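Side-chain contact in probable copper-exporting P-type ATPase A (Archaeoglobus fulgidus, PDB 3FRY), which probably exports copper ions across the cell membrane at the cost of ATP, the fragment here being its C-terminal metal-binding domain: residues K33-K36 with A42-A45. Sequence-based numbering, arbitrary orientation.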
ATOM      1  N   LYS A  33      19.946 -11.866   6.615  1.00 16.81           N
ATOM      2  CA  LYS A  33      20.474 -11.617   5.279  1.00 15.60           C
ATOM      3  C   LYS A  33      19.216 -11.381   4.449  1.00 17.12           C
ATOM      4  O   LYS A  33      18.425 -12.297   4.229  1.00 15.73           O
ATOM      5  CB  LYS A  33      21.243 -12.839   4.764  1.00 17.46           C
ATOM      6  CG  LYS A  33      21.963 -12.612   3.441  1.00 18.74           C
ATOM      7  CD  LYS A  33      22.897 -13.771   3.115  1.00 21.21           C
ATOM      8  CE  LYS A  33      23.582 -13.578   1.771  1.00 20.74           C
ATOM      9  NZ  LYS A  33      22.610 -13.482   0.655  1.00 22.97           N
ATOM     10  N   VAL A  34      19.027 -10.147   4.004  1.00 14.93           N
ATOM     11  CA  VAL A  34      17.833  -9.793   3.256  1.00 16.99           C
ATOM     12  C   VAL A  34      17.878 -10.235   1.806  1.00 18.66           C
ATOM     13  O   VAL A  34      18.822  -9.920   1.081  1.00 19.69           O
ATOM     14  CB  VAL A  34      17.603  -8.277   3.321  1.00 18.70           C
ATOM     15  CG1 VAL A  34      16.286  -7.919   2.655  1.00 18.62           C
ATOM     16  CG2 VAL A  34      17.611  -7.821   4.779  1.00 17.60           C
ATOM     17  N   GLU A  35      16.855 -10.978   1.396  1.00 18.84           N
ATOM     18  CA  GLU A  35      16.758 -11.472   0.025  1.00 23.19           C
ATOM     19  C   GLU A  35      15.844 -10.529  -0.745  1.00 23.39           C
ATOM     20  O   GLU A  35      16.085 -10.214  -1.906  1.00 24.60           O
ATOM     21  CB  GLU A  35      16.136 -12.871  -0.002  1.00 23.90           C
ATOM     22  CG  GLU A  35      16.575 -13.809   1.113  1.00 31.02           C
ATOM     23  CD  GLU A  35      17.785 -14.649   0.760  1.00 34.90           C
ATOM     24  OE1 GLU A  35      18.869 -14.070   0.518  1.00 37.54           O
ATOM     25  OE2 GLU A  35      17.650 -15.896   0.730  1.00 33.82           O
ATOM     26  N   LYS A  36      14.786 -10.080  -0.083  1.00 23.06           N
ATOM     27  CA  LYS A  36      13.832  -9.190  -0.721  1.00 25.76           C
ATOM     28  C   LYS A  36      12.971  -8.450   0.289  1.00 24.90           C
ATOM     29  O   LYS A  36      12.590  -8.997   1.329  1.00 23.74           O
ATOM     30  CB  LYS A  36      12.932 -10.001  -1.663  1.00 28.19           C
ATOM     31  CG  LYS A  36      11.782  -9.224  -2.277  1.00 32.40           C
ATOM     32  CD  LYS A  36      10.936 -10.131  -3.154  1.00 36.02           C
ATOM     33  CE  LYS A  36       9.693  -9.416  -3.661  1.00 38.68           C
ATOM     34  NZ  LYS A  36       8.897 -10.279  -4.580  1.00 40.56           N
ATOM     35  N   ALA A  42       9.128  -8.844   3.935  1.00 16.81           N
ATOM     36  CA  ALA A  42      10.572  -8.893   3.967  1.00 17.84           C
ATOM     37  C   ALA A  42      10.891 -10.383   3.960  1.00 18.45           C
ATOM     38  O   ALA A  42      10.376 -11.143   4.784  1.00 15.98           O
ATOM     39  CB  ALA A  42      11.103  -8.242   5.227  1.00 15.90           C
ATOM     40  N   VAL A  43      11.700 -10.807   2.997  1.00 16.48           N
ATOM     41  CA  VAL A  43      12.092 -12.200   2.904  1.00 17.76           C
ATOM     42  C   VAL A  43      13.571 -12.200   3.229  1.00 17.24           C
ATOM     43  O   VAL A  43      14.348 -11.480   2.600  1.00 19.45           O
ATOM     44  CB  VAL A  43      11.844 -12.757   1.481  1.00 18.64           C
ATOM     45  CG1 VAL A  43      12.258 -14.225   1.403  1.00 18.42           C
ATOM     46  CG2 VAL A  43      10.362 -12.610   1.132  1.00 20.21           C
ATOM     47  N   VAL A  44      13.956 -12.976   4.234  1.00 16.80           N
ATOM     48  CA  VAL A  44      15.354 -13.030   4.636  1.00 17.38           C
ATOM     49  C   VAL A  44      15.845 -14.436   4.880  1.00 18.12           C
ATOM     50  O   VAL A  44      15.060 -15.381   4.990  1.00 20.35           O
ATOM     51  CB  VAL A  44      15.613 -12.254   5.961  1.00 18.11           C
ATOM     52  CG1 VAL A  44      15.025 -10.848   5.887  1.00 16.80           C
ATOM     53  CG2 VAL A  44      15.025 -13.029   7.143  1.00 17.69           C
ATOM     54  N   ALA A  45      17.165 -14.563   4.943  1.00 18.13           N
ATOM     55  CA  ALA A  45      17.798 -15.826   5.274  1.00 18.01           C
ATOM     56  C   ALA A  45      18.140 -15.520   6.726  1.00 17.59           C
ATOM     57  O   ALA A  45      18.879 -14.573   7.000  1.00 17.73           O
ATOM     58  CB  ALA A  45      19.071 -16.036   4.457  1.00 16.11           C
TER
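Val34 and Val44 sit opposite each other as a non-hydrogen-bonded pair in the beta hairpin of strands 33-37 and 41-47, part of a heavy-metal-associated domain. Their side chains cross obliquely on the face turned to helix 20-29, with CG2 of Val34 4.1 Å from CG1 of Val44. Both contacting methyls lie beside their own backbone N; in Val44 this follows from a chi1 of -50°, which also brings CG1 over CA of Val34. Branched, apolar valines suit this face, where Val34 packs on Leu27 of the helix.

The other face carries Lys33, Lys36, Val43 and Ala45. Lys33 and Ala45 form a hydrogen-bonded pair, CB atoms 3.9 Å apart; a methyl suits Ala45, which meets only the base of the lysine. Both lysines lead away from the partner strand, Lys36 fully extended, Lys33 turning at its last torsion, where NZ makes a long salt bridge to OE1 of Glu35. Glu35 leans toward strand 41-47: chi1 (-39°) sets CG beside its own N, 3.8 Å from CA of Val44, and chi2 (-91°) turns the carboxylate toward Ala45.

A classic beta bulge puts Glu35 and Lys36 together against Val43. Across the interface, strand 41-47 pairs with a strand of the second subunit, consistent with the domain swap. At the bulge, the carbonyl O of Val43 accepts two bonds, from N of Glu35 at 2.8 Å and from N of Lys36 at 3.1 Å.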